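Local coordinates for cytochrome P450 268A2 Cyp268A2 (Mycobacterium marinum, PDB 6BLD), which belongs to the cytochrome P450 family of haem-containing proteins and binds protoporphyrin IX with iron, here together with the ligand (3E,5E)-6,10-dimethylundeca-3,5,9-trien-2-one, at residues A[42-47]-A[60-65]; A[271-276]-A[396-401]; A[280-285]-A[351-356]; A[311-316]-A[332-337]. All blocks are in the same frame, centred on the assembly; numbering follows the deposited sequence.

Interaction 1: A[42-47]-A[60-65]; sequences VSWHPP and GFWAVT
Ser43 and Ala63 form a hydrogen-bonded pair at the middle of two antiparallel strands, 42-45 and 61-64. Of their two backbone bonds, the one from Ala63 N to Ser43 O is short, at 2.6 Å, and almost straight, whereas its partner from Ser43 N to Ala63 O is longer. His45 and Phe61 make the second such pair, each N bonded to the other's O. At the non-hydrogen-bonded positions CA-H groups face carbonyls, as where Val42 CA lies 3.2 Å from Ala63 O.

The aromatic contacts divide between the two faces of the sheet. On one, Trp44 and Trp62 meet edge-to-face, the six-membered ring of Trp44 directed at the five-membered ring of Trp62 with planes at 61°. A chi1 of -178° puts the Trp44 indole on the far side of CB from the backbone N and carries it across the partner strand, CZ3 coming to 3.5 Å from Trp62 NE1, and Val42 CG1 meets CE3 of the Trp62 indole. Trp62 NE1 is hydrogen-bonded to the carboxylate of Glu330. On the other face, His45 CB sits over the Phe61 ring, 3.9 Å from its centroid, while the edge of that ring approaches Pro46 O, 3.1 Å from CE1.

Polar groups on this second face link up as well. Ser43 OG lies in the imidazole plane of His45, hydrogen-bonded to NE2 at 2.6 Å, and a water joins the same hydroxyl to Ala63 O.

Two neighbouring strands paired in this way, with 42-45 at the margin, form the outer part of the mixed beta-sheet near the N terminus of the P450 fold.

Interaction 2: A[271-276]-A[396-401]; sequences HGLKAL and IQAGDP
This is a mainly apolar contact between the C-terminal part of the long helix 247-278 and the short strand 397-398 with its flanking loops, in the C-terminal beta region of the P450 fold. Leu273 points from the helix at the strand and divides its two methyls between neighbours. CD1 meets Ile396 CD1 at 3.8 Å, and CD2 touches Ala398 CB at 3.7 Å. CG of Leu273 stands anti to the backbone N (chi1 -178°), which carries both methyls across to the strand. Ala398 faces the helix and is small enough for its CB to approach the backbone itself, 3.7 Å from Lys274 CA.

Lys274 extends the contact along the loop. Its chain, bent at chi2 (62°), crosses the ring of Pro401 at about a right angle, with NZ 3.4 Å from Pro401 CG; the ammonium group also makes a long, weak ion pair with Asp278. One water bridges the segments, donating to Leu276 O at 2.6 Å and weakly accepting from Gln397 NE2.

Strand 411-418 lies alongside, bonded through its backbone to Gln397 and Gly399 and touching Ala398 and Pro401 with Met415, while Phe153 of helix 153-158 packs against both Leu273 and Ile396.

Interaction 3: A[280-285]-A[351-356]; sequences PSQKAW and RLDLSR
Leu354 lies between Gln282 and Trp285, two side chains one helical turn apart that both point from helix 280-288 at the loop 351-356. The leucine and the tryptophan run alongside each other, pointing opposite ways, and the far end of the indole does the touching, with CZ3 3.5 Å from Leu354 CB. With chi1 of Trp285 at 175°, CG stands opposite the backbone N, and the six-membered ring extends to the turn, where CZ2 also meets Ser355 CB at 3.4 Å. Leu354 CD1 comes down on the helix itself, 3.4 Å from Gln282 O.

Gln282 runs alongside the leucine in the opposite sense, its chain folded at chi2 (-65°). Its CB packs on Leu354 CD1, and CG lies 3.2 Å from Leu352 O, so the aliphatic part of the side chain lies between the Leu352 carbonyl and the Leu354 side chain.

The loop has its own internal support. Asp353 OD1 accepts from Ser355 N in an Asx turn and, on its syn side, from Ser355 OG at 2.7 Å. A type I beta turn from Asp353 to Arg356 is closed by the bond from Arg356 N to Asp353 O. These bonds probably help to fix Leu354 and Ser355, which meet the indole.

Helix 290-305 lies against the same loop, its Thr296 bonded to Leu354 O and its Glu300 joined to Arg356 by a salt bridge, while Leu276 of helix 247-278 touches Leu354.

Interaction 4: A[311-316]-A[332-337]; sequences FRRTAA and VVMFYA. With HEM (protoporphyrin IX containing Fe), chain B; DXJ ((3E,5E)-6,10-dimethylundeca-3,5,9-trien-2-one), chain C.
The flat Phe311 ring meets Tyr336 OH at its edge, near the ring plane, and its edge also faces C01 of (3E,5E)-6,10-dimethylundeca-3,5,9-trien-2-one, 3.8 Å from CZ. The haem propionate carbon CAD approaches the same ring obliquely at CE2. The guanidinium of Arg313 carries Met334 CE over the centre of one face, 3.8 Å from CZ, and has a haem propionate at its edge. These groups belong to an antiparallel pair of strands, 310-315 and 331-335, in the mixed beta-sheet of the P450 fold that borders the haem.

Backbone bonds fix the register. Arg313 and Val332 are joined in both directions, and the bond from Met334 N to Phe311 O is short and nearly straight (168°), whereas the return bond from Phe311 N to Met334 O is weak. Tyr336, the first helical residue after the strand, turns back toward Phe311, its OH 3.2 Å from Phe311 CB.

Arg312 points to the other face of the sheet with Val333, its CB 3.8 Å from Val333 CG2; its guanidinium leads away to the backbone carbonyls of Leu87 and Asn84. Arg313 instead bends at chi2 (-78°), which turns its guanidinium toward the haem. Two of its nitrogens are engaged: NH1 donates to Arg312 O from well above the carbonyl plane, and NH2 donates to O2D of the haem propionate at 2.8 Å.

How the interactions relate
From the N terminus, interaction 1 comes first, closing a short loop between strands 42-45 and 61-64 before any other contact opens. Interaction 2 then closes the widest loop, from helix 247-278 to the strand at 397-398. Nested within it is interaction 3, which joins helix 280-288 to loop 351-356, and within that lies interaction 4, closed between strands 310-315 and 331-335. Interactions 1 and 4 share one sheet: strand 61-64 is hydrogen-bonded to 331-335, and the centres of the two interactions are about 9 Å apart. Interactions 2 and 3 touch through Ala275 and Leu352, with centres about 14 Å apart. The centres of interactions 2 and 4 are about 30 Å apart, on opposite sides of the chain's centre.

Interaction 1: A[42-47]-A[60-65]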
# COMPACT_ATOMS: atom_id res chain seq x y z
N VAL A 42 11.61 9.95 -17.84
CA VAL A 42 11.74 10.84 -16.69
C VAL A 42 11.31 12.22 -17.16
O VAL A 42 12.05 12.90 -17.88
CB VAL A 42 13.17 10.86 -16.13
CG1 VAL A 42 13.28 11.85 -14.98
CG2 VAL A 42 13.58 9.46 -15.67
N SER A 43 10.11 12.64 -16.76
CA SER A 43 9.50 13.86 -17.26
C SER A 43 9.09 14.76 -16.10
O SER A 43 8.85 14.30 -14.98
CB SER A 43 8.28 13.56 -18.14
OG SER A 43 7.36 12.72 -17.47
N TRP A 44 9.01 16.06 -16.39
CA TRP A 44 8.69 17.08 -15.40
C TRP A 44 7.22 17.49 -15.54
O TRP A 44 6.75 17.75 -16.65
CB TRP A 44 9.60 18.30 -15.59
CG TRP A 44 9.40 19.41 -14.61
CD1 TRP A 44 8.84 20.63 -14.85
CD2 TRP A 44 9.78 19.42 -13.23
NE1 TRP A 44 8.84 21.39 -13.71
CE2 TRP A 44 9.41 20.67 -12.70
CE3 TRP A 44 10.39 18.48 -12.38
CZ2 TRP A 44 9.63 21.01 -11.36
CZ3 TRP A 44 10.61 18.82 -11.06
CH2 TRP A 44 10.23 20.08 -10.56
N HIS A 45 6.52 17.54 -14.42
CA HIS A 45 5.08 17.78 -14.39
C HIS A 45 4.75 18.77 -13.29
O HIS A 45 5.51 18.89 -12.32
CB HIS A 45 4.31 16.47 -14.17
CG HIS A 45 4.51 15.46 -15.25
ND1 HIS A 45 3.57 15.22 -16.23
CD2 HIS A 45 5.54 14.62 -15.51
CE1 HIS A 45 4.02 14.28 -17.05
NE2 HIS A 45 5.21 13.90 -16.63
N PRO A 46 3.64 19.49 -13.41
CA PRO A 46 3.19 20.37 -12.33
C PRO A 46 2.64 19.56 -11.17
O PRO A 46 2.31 18.38 -11.34
CB PRO A 46 2.10 21.22 -12.99
CG PRO A 46 1.59 20.36 -14.10
CD PRO A 46 2.79 19.61 -14.61
N PRO A 47 2.51 20.16 -9.98
CA PRO A 47 2.02 19.41 -8.82
C PRO A 47 0.59 18.92 -9.02
O PRO A 47 -0.13 19.36 -9.91
CB PRO A 47 2.11 20.42 -7.67
CG PRO A 47 3.08 21.46 -8.14
CD PRO A 47 2.89 21.54 -9.63
N GLY A 60 6.74 21.40 -8.97
CA GLY A 60 6.33 20.24 -9.71
C GLY A 60 7.04 19.00 -9.18
O GLY A 60 7.42 18.94 -8.01
N PHE A 61 7.20 18.03 -10.08
CA PHE A 61 7.83 16.76 -9.72
C PHE A 61 8.34 16.09 -10.98
O PHE A 61 7.90 16.39 -12.09
CB PHE A 61 6.86 15.84 -8.97
CG PHE A 61 5.72 15.35 -9.82
CD1 PHE A 61 4.55 16.08 -9.93
CD2 PHE A 61 5.81 14.15 -10.51
CE1 PHE A 61 3.50 15.63 -10.71
CE2 PHE A 61 4.77 13.69 -11.29
CZ PHE A 61 3.61 14.44 -11.40
N TRP A 62 9.27 15.16 -10.79
CA TRP A 62 9.78 14.31 -11.85
C TRP A 62 9.02 13.00 -11.86
O TRP A 62 8.91 12.33 -10.82
CB TRP A 62 11.28 14.04 -11.67
CG TRP A 62 12.16 15.21 -12.00
CD1 TRP A 62 12.77 16.04 -11.11
CD2 TRP A 62 12.54 15.66 -13.30
NE1 TRP A 62 13.51 16.99 -11.78
CE2 TRP A 62 13.38 16.78 -13.13
CE3 TRP A 62 12.25 15.23 -14.60
CZ2 TRP A 62 13.93 17.47 -14.20
CZ3 TRP A 62 12.80 15.92 -15.67
CH2 TRP A 62 13.63 17.03 -15.46
N ALA A 63 8.48 12.62 -13.01
CA ALA A 63 7.73 11.38 -13.16
C ALA A 63 8.68 10.26 -13.56
O ALA A 63 9.35 10.34 -14.59
CB ALA A 63 6.62 11.54 -14.19
N VAL A 64 8.74 9.21 -12.73
CA VAL A 64 9.60 8.05 -12.97
C VAL A 64 8.69 6.88 -13.32
O VAL A 64 7.97 6.37 -12.45
CB VAL A 64 10.48 7.73 -11.76
CG1 VAL A 64 11.32 6.50 -12.03
CG2 VAL A 64 11.35 8.92 -11.41
N THR A 65 8.74 6.44 -14.58
CA THR A 65 7.78 5.48 -15.10
C THR A 65 8.37 4.10 -15.39
O THR A 65 7.62 3.13 -15.41
CB THR A 65 7.14 6.02 -16.39
OG1 THR A 65 8.17 6.35 -17.33
CG2 THR A 65 6.31 7.26 -16.09
O HOH W 1 7.97 10.12 -17.34

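Interaction 2: A[271-276]-A[396-401]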
# COMPACT_ATOMS: atom_id res chain seq x y z
N HIS A 271 -8.59 -7.11 -5.88
CA HIS A 271 -8.05 -7.18 -7.23
C HIS A 271 -7.75 -8.62 -7.63
O HIS A 271 -7.87 -8.97 -8.81
CB HIS A 271 -6.79 -6.32 -7.35
CG HIS A 271 -7.05 -4.85 -7.28
ND1 HIS A 271 -7.91 -4.20 -8.14
CD2 HIS A 271 -6.56 -3.90 -6.45
CE1 HIS A 271 -7.93 -2.91 -7.84
NE2 HIS A 271 -7.12 -2.70 -6.82
N GLY A 272 -7.36 -9.46 -6.67
CA GLY A 272 -7.01 -10.83 -6.99
C GLY A 272 -8.21 -11.67 -7.40
O GLY A 272 -8.13 -12.45 -8.35
N LEU A 273 -9.33 -11.52 -6.69
CA LEU A 273 -10.53 -12.27 -7.05
C LEU A 273 -11.03 -11.88 -8.43
O LEU A 273 -11.46 -12.74 -9.21
CB LEU A 273 -11.62 -12.04 -6.00
CG LEU A 273 -12.92 -12.82 -6.22
CD1 LEU A 273 -12.73 -14.29 -5.89
CD2 LEU A 273 -14.06 -12.23 -5.40
N LYS A 274 -10.99 -10.58 -8.75
CA LYS A 274 -11.39 -10.13 -10.08
C LYS A 274 -10.44 -10.65 -11.15
O LYS A 274 -10.87 -11.01 -12.25
CB LYS A 274 -11.46 -8.61 -10.12
CG LYS A 274 -11.81 -8.03 -11.48
CD LYS A 274 -13.18 -8.48 -11.94
CE LYS A 274 -13.64 -7.70 -13.16
NZ LYS A 274 -13.05 -6.33 -13.18
N ALA A 275 -9.14 -10.70 -10.84
CA ALA A 275 -8.17 -11.24 -11.80
C ALA A 275 -8.40 -12.72 -12.05
O ALA A 275 -8.30 -13.19 -13.19
CB ALA A 275 -6.75 -10.99 -11.30
N LEU A 276 -8.70 -13.48 -10.99
CA LEU A 276 -9.03 -14.89 -11.17
C LEU A 276 -10.31 -15.07 -11.98
O LEU A 276 -10.44 -16.04 -12.74
CB LEU A 276 -9.16 -15.58 -9.82
CG LEU A 276 -7.88 -15.69 -8.98
CD1 LEU A 276 -8.16 -16.42 -7.68
CD2 LEU A 276 -6.78 -16.39 -9.77
N ILE A 396 -16.52 -19.37 -6.85
CA ILE A 396 -16.64 -17.95 -6.55
C ILE A 396 -16.20 -17.12 -7.75
O ILE A 396 -15.23 -17.46 -8.44
CB ILE A 396 -15.85 -17.59 -5.28
CG1 ILE A 396 -16.14 -16.14 -4.86
CG2 ILE A 396 -14.36 -17.80 -5.49
CD1 ILE A 396 -15.41 -15.71 -3.61
N GLN A 397 -16.92 -16.03 -8.00
CA GLN A 397 -16.62 -15.13 -9.10
C GLN A 397 -16.91 -13.70 -8.67
O GLN A 397 -17.90 -13.44 -7.98
CB GLN A 397 -17.44 -15.47 -10.35
CG GLN A 397 -16.95 -16.69 -11.11
CD GLN A 397 -16.64 -16.39 -12.56
OE1 GLN A 397 -17.47 -15.84 -13.28
NE2 GLN A 397 -15.44 -16.75 -12.99
N ALA A 398 -16.04 -12.77 -9.08
CA ALA A 398 -16.18 -11.37 -8.72
C ALA A 398 -17.12 -10.66 -9.69
O ALA A 398 -17.11 -10.93 -10.89
CB ALA A 398 -14.82 -10.68 -8.70
N GLY A 399 -17.91 -9.74 -9.15
CA GLY A 399 -18.82 -8.93 -9.94
C GLY A 399 -18.18 -7.65 -10.43
O GLY A 399 -16.96 -7.57 -10.62
N ASP A 400 -19.01 -6.63 -10.63
CA ASP A 400 -18.53 -5.34 -11.12
C ASP A 400 -17.85 -4.58 -9.99
O ASP A 400 -18.51 -4.23 -9.00
CB ASP A 400 -19.68 -4.52 -11.68
CG ASP A 400 -19.96 -4.83 -13.13
OD1 ASP A 400 -19.04 -5.28 -13.84
OD2 ASP A 400 -21.11 -4.61 -13.57
N PRO A 401 -16.55 -4.30 -10.08
CA PRO A 401 -15.88 -3.55 -9.02
C PRO A 401 -16.14 -2.05 -9.14
O PRO A 401 -16.33 -1.51 -10.23
CB PRO A 401 -14.40 -3.87 -9.23
CG PRO A 401 -14.34 -4.87 -10.37
CD PRO A 401 -15.61 -4.71 -11.13
O HOH W 2 -12.53 -17.54 -12.56

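Interaction 3: A[280-285]-A[351-356]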
# COMPACT_ATOMS: atom_id res chain seq x y z
N PRO A 280 -9.91 -17.26 -16.15
CA PRO A 280 -10.25 -18.58 -15.58
C PRO A 280 -9.18 -19.63 -15.81
O PRO A 280 -9.00 -20.51 -14.95
CB PRO A 280 -11.56 -18.94 -16.30
CG PRO A 280 -12.13 -17.64 -16.74
CD PRO A 280 -10.95 -16.77 -17.07
N SER A 281 -8.47 -19.59 -16.94
CA SER A 281 -7.42 -20.57 -17.18
C SER A 281 -6.27 -20.41 -16.20
O SER A 281 -5.59 -21.39 -15.88
CB SER A 281 -6.92 -20.47 -18.62
OG SER A 281 -5.96 -19.43 -18.76
N GLN A 282 -6.04 -19.19 -15.72
CA GLN A 282 -5.02 -18.98 -14.70
C GLN A 282 -5.46 -19.55 -13.35
O GLN A 282 -4.65 -20.10 -12.60
CB GLN A 282 -4.69 -17.50 -14.57
CG GLN A 282 -4.01 -16.92 -15.80
CD GLN A 282 -2.64 -17.52 -16.04
OE1 GLN A 282 -2.32 -17.94 -17.15
NE2 GLN A 282 -1.83 -17.58 -14.99
N LYS A 283 -6.76 -19.43 -13.03
CA LYS A 283 -7.27 -20.02 -11.80
C LYS A 283 -7.19 -21.54 -11.84
O LYS A 283 -6.81 -22.18 -10.85
CB LYS A 283 -8.70 -19.55 -11.55
CG LYS A 283 -9.31 -20.07 -10.26
CD LYS A 283 -10.82 -20.23 -10.39
CE LYS A 283 -11.55 -19.45 -9.31
NZ LYS A 283 -12.92 -19.97 -9.08
N ALA A 284 -7.56 -22.14 -12.98
CA ALA A 284 -7.46 -23.59 -13.11
C ALA A 284 -6.01 -24.06 -13.03
O ALA A 284 -5.74 -25.15 -12.51
CB ALA A 284 -8.10 -24.05 -14.42
N TRP A 285 -5.08 -23.27 -13.55
CA TRP A 285 -3.67 -23.62 -13.44
C TRP A 285 -3.21 -23.62 -11.99
O TRP A 285 -2.49 -24.53 -11.56
CB TRP A 285 -2.82 -22.65 -14.28
CG TRP A 285 -1.35 -22.85 -14.14
CD1 TRP A 285 -0.57 -23.71 -14.87
CD2 TRP A 285 -0.47 -22.18 -13.23
NE1 TRP A 285 0.74 -23.61 -14.46
CE2 TRP A 285 0.83 -22.68 -13.46
CE3 TRP A 285 -0.65 -21.21 -12.25
CZ2 TRP A 285 1.94 -22.24 -12.74
CZ3 TRP A 285 0.45 -20.77 -11.53
CH2 TRP A 285 1.72 -21.29 -11.78
N ARG A 351 -1.29 -9.22 -19.34
CA ARG A 351 -1.95 -10.50 -19.15
C ARG A 351 -1.54 -11.10 -17.81
O ARG A 351 -0.36 -11.04 -17.43
CB ARG A 351 -1.61 -11.47 -20.28
CG ARG A 351 -2.20 -11.07 -21.62
CD ARG A 351 -1.92 -12.12 -22.69
NE ARG A 351 -2.62 -13.38 -22.43
CZ ARG A 351 -3.91 -13.58 -22.66
NH1 ARG A 351 -4.66 -12.61 -23.15
NH2 ARG A 351 -4.45 -14.76 -22.39
N LEU A 352 -2.51 -11.67 -17.10
CA LEU A 352 -2.22 -12.31 -15.82
C LEU A 352 -1.52 -13.64 -16.06
O LEU A 352 -2.06 -14.53 -16.72
CB LEU A 352 -3.51 -12.52 -15.04
CG LEU A 352 -3.34 -12.96 -13.58
CD1 LEU A 352 -2.91 -11.78 -12.71
CD2 LEU A 352 -4.63 -13.58 -13.05
N ASP A 353 -0.30 -13.77 -15.54
CA ASP A 353 0.49 -14.99 -15.65
C ASP A 353 0.97 -15.36 -14.25
O ASP A 353 2.02 -14.90 -13.80
CB ASP A 353 1.65 -14.81 -16.62
CG ASP A 353 2.45 -16.09 -16.82
OD1 ASP A 353 1.95 -17.17 -16.45
OD2 ASP A 353 3.58 -16.01 -17.36
N LEU A 354 0.19 -16.20 -13.57
CA LEU A 354 0.53 -16.67 -12.23
C LEU A 354 1.77 -17.55 -12.20
O LEU A 354 2.25 -17.88 -11.11
CB LEU A 354 -0.66 -17.43 -11.63
CG LEU A 354 -2.00 -16.70 -11.62
CD1 LEU A 354 -3.09 -17.56 -10.99
CD2 LEU A 354 -1.89 -15.36 -10.89
N SER A 355 2.30 -17.93 -13.36
CA SER A 355 3.53 -18.70 -13.46
C SER A 355 4.74 -17.82 -13.74
O SER A 355 5.84 -18.34 -13.94
CB SER A 355 3.41 -19.76 -14.56
OG SER A 355 3.57 -19.18 -15.84
N ARG A 356 4.56 -16.50 -13.76
CA ARG A 356 5.64 -15.59 -14.17
C ARG A 356 6.86 -15.77 -13.28
O ARG A 356 6.79 -15.58 -12.07
CB ARG A 356 5.15 -14.15 -14.13
CG ARG A 356 6.09 -13.17 -14.83
CD ARG A 356 5.66 -11.73 -14.60
NE ARG A 356 4.28 -11.49 -15.01
CZ ARG A 356 3.90 -11.27 -16.27
NH1 ARG A 356 4.80 -11.26 -17.24
NH2 ARG A 356 2.62 -11.06 -16.55

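Interaction 4: A[311-316]-A[332-337]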
# COMPACT_ATOMS: atom_id res chain seq x y z
N PHE A 311 4.76 6.63 -4.67
CA PHE A 311 5.54 7.11 -3.53
C PHE A 311 6.60 8.04 -4.10
O PHE A 311 7.09 7.84 -5.21
CB PHE A 311 6.18 5.97 -2.74
CG PHE A 311 5.37 5.53 -1.54
CD1 PHE A 311 4.74 6.45 -0.73
CD2 PHE A 311 5.26 4.18 -1.23
CE1 PHE A 311 3.99 6.04 0.36
CE2 PHE A 311 4.52 3.77 -0.14
CZ PHE A 311 3.89 4.70 0.66
N ARG A 312 6.94 9.07 -3.34
CA ARG A 312 7.85 10.09 -3.84
C ARG A 312 9.08 10.20 -2.96
O ARG A 312 9.13 9.68 -1.84
CB ARG A 312 7.15 11.45 -3.95
CG ARG A 312 7.11 12.22 -2.65
CD ARG A 312 7.14 13.72 -2.88
NE ARG A 312 6.50 14.43 -1.78
CZ ARG A 312 7.16 15.10 -0.84
NH1 ARG A 312 8.48 15.17 -0.87
NH2 ARG A 312 6.49 15.70 0.13
N ARG A 313 10.09 10.88 -3.49
CA ARG A 313 11.33 11.17 -2.78
C ARG A 313 11.72 12.61 -3.08
O ARG A 313 11.17 13.26 -3.97
CB ARG A 313 12.46 10.21 -3.18
CG ARG A 313 12.14 8.73 -2.98
CD ARG A 313 12.27 8.32 -1.53
NE ARG A 313 12.22 6.87 -1.35
CZ ARG A 313 11.11 6.20 -1.05
NH1 ARG A 313 9.96 6.84 -0.91
NH2 ARG A 313 11.16 4.88 -0.90
N THR A 314 12.69 13.11 -2.31
CA THR A 314 13.27 14.43 -2.52
C THR A 314 14.76 14.27 -2.77
O THR A 314 15.46 13.62 -1.99
CB THR A 314 13.03 15.35 -1.32
OG1 THR A 314 11.65 15.30 -0.94
CG2 THR A 314 13.39 16.78 -1.67
N ALA A 315 15.25 14.87 -3.86
CA ALA A 315 16.65 14.74 -4.22
C ALA A 315 17.52 15.56 -3.27
O ALA A 315 17.26 16.74 -3.04
CB ALA A 315 16.88 15.19 -5.66
N ALA A 316 18.54 14.91 -2.71
CA ALA A 316 19.49 15.61 -1.85
C ALA A 316 20.61 16.27 -2.64
O ALA A 316 21.27 17.18 -2.13
CB ALA A 316 20.08 14.65 -0.82
N VAL A 332 10.64 13.66 -6.70
CA VAL A 332 10.79 12.55 -7.63
C VAL A 332 9.74 11.50 -7.28
O VAL A 332 9.80 10.91 -6.19
CB VAL A 332 12.20 11.95 -7.59
CG1 VAL A 332 12.30 10.75 -8.51
CG2 VAL A 332 13.24 13.00 -7.96
N VAL A 333 8.80 11.26 -8.18
CA VAL A 333 7.64 10.41 -7.91
C VAL A 333 7.80 9.10 -8.67
O VAL A 333 8.04 9.10 -9.88
CB VAL A 333 6.33 11.11 -8.28
CG1 VAL A 333 5.14 10.18 -8.05
CG2 VAL A 333 6.18 12.39 -7.49
N MET A 334 7.63 7.99 -7.96
CA MET A 334 7.71 6.65 -8.53
C MET A 334 6.30 6.14 -8.81
O MET A 334 5.45 6.12 -7.91
CB MET A 334 8.43 5.71 -7.57
CG MET A 334 9.88 6.08 -7.31
SD MET A 334 10.75 4.80 -6.41
CE MET A 334 10.82 5.45 -4.77
N PHE A 335 6.04 5.74 -10.05
CA PHE A 335 4.73 5.25 -10.46
C PHE A 335 4.82 3.73 -10.59
O PHE A 335 5.15 3.19 -11.65
CB PHE A 335 4.28 5.92 -11.75
CG PHE A 335 3.97 7.38 -11.59
CD1 PHE A 335 2.72 7.79 -11.16
CD2 PHE A 335 4.93 8.35 -11.85
CE1 PHE A 335 2.42 9.13 -11.00
CE2 PHE A 335 4.64 9.69 -11.70
CZ PHE A 335 3.39 10.09 -11.27
N TYR A 336 4.50 3.04 -9.49
CA TYR A 336 4.68 1.60 -9.43
C TYR A 336 3.81 0.86 -10.44
O TYR A 336 4.22 -0.18 -10.96
CB TYR A 336 4.38 1.10 -8.02
CG TYR A 336 5.24 1.73 -6.94
CD1 TYR A 336 4.66 2.41 -5.88
CD2 TYR A 336 6.62 1.63 -6.98
CE1 TYR A 336 5.44 2.98 -4.89
CE2 TYR A 336 7.41 2.20 -6.00
CZ TYR A 336 6.81 2.87 -4.96
OH TYR A 336 7.60 3.43 -3.98
N ALA A 337 2.61 1.38 -10.73
CA ALA A 337 1.76 0.75 -11.73
C ALA A 337 2.39 0.83 -13.12
O ALA A 337 2.22 -0.09 -13.93
CB ALA A 337 0.37 1.39 -11.73
CHA HEM B . 6.39 -0.04 3.19
CHB HEM B . 3.84 -2.38 6.60
CHC HEM B . 1.60 -4.96 3.14
CHD HEM B . 3.52 -1.99 -0.19
C1A HEM B . 5.91 -0.45 4.42
C2A HEM B . 6.32 0.04 5.72
C3A HEM B . 5.62 -0.60 6.65
C4A HEM B . 4.73 -1.53 5.98
CMA HEM B . 5.74 -0.40 8.18
CAA HEM B . 7.40 1.12 5.97
CBA HEM B . 8.77 0.46 5.92
CGA HEM B . 9.85 1.51 5.98
O1A HEM B . 11.01 1.15 6.30
O2A HEM B . 9.55 2.70 5.71
C1B HEM B . 3.07 -3.33 5.97
C2B HEM B . 2.30 -4.37 6.63
C3B HEM B . 1.68 -5.09 5.70
C4B HEM B . 2.02 -4.54 4.39
CMB HEM B . 2.21 -4.61 8.15
CAB HEM B . 0.77 -6.29 6.05
CBB HEM B . 0.23 -7.09 5.13
C1C HEM B . 1.93 -4.39 1.93
C2C HEM B . 1.51 -4.84 0.62
C3C HEM B . 2.04 -4.01 -0.30
C4C HEM B . 2.82 -3.01 0.41
CMC HEM B . 0.59 -6.07 0.39
CAC HEM B . 1.94 -4.02 -1.84
CBC HEM B . 1.43 -5.03 -2.54
C1D HEM B . 4.48 -1.21 0.42
C2D HEM B . 5.33 -0.23 -0.23
C3D HEM B . 6.12 0.31 0.70
C4D HEM B . 5.80 -0.31 1.97
CMD HEM B . 5.30 0.11 -1.74
CAD HEM B . 7.19 1.40 0.46
CBD HEM B . 8.44 0.75 -0.12
CGD HEM B . 9.50 1.79 -0.42
O1D HEM B . 10.57 1.41 -0.96
O2D HEM B . 9.27 2.99 -0.12
NA HEM B . 4.93 -1.41 4.62
NB HEM B . 2.87 -3.47 4.61
NC HEM B . 2.73 -3.27 1.76
ND HEM B . 4.80 -1.23 1.76
FE HEM B . 4.01 -2.51 3.16
C10 DXJ C . -1.45 8.24 5.53
C13 DXJ C . -3.85 11.19 5.05
C01 DXJ C . 2.74 1.51 2.28
C02 DXJ C . 1.62 2.41 2.80
C03 DXJ C . 1.86 3.25 3.78
C04 DXJ C . 0.23 2.33 2.17
C05 DXJ C . 0.75 4.16 4.32
C06 DXJ C . 1.21 5.61 4.45
C07 DXJ C . 0.25 6.46 5.29
C08 DXJ C . -0.49 7.38 4.70
C09 DXJ C . 0.16 6.25 6.79
C11 DXJ C . -1.99 9.31 4.98
C12 DXJ C . -2.95 10.19 5.78
O14 DXJ C . -2.99 10.11 6.96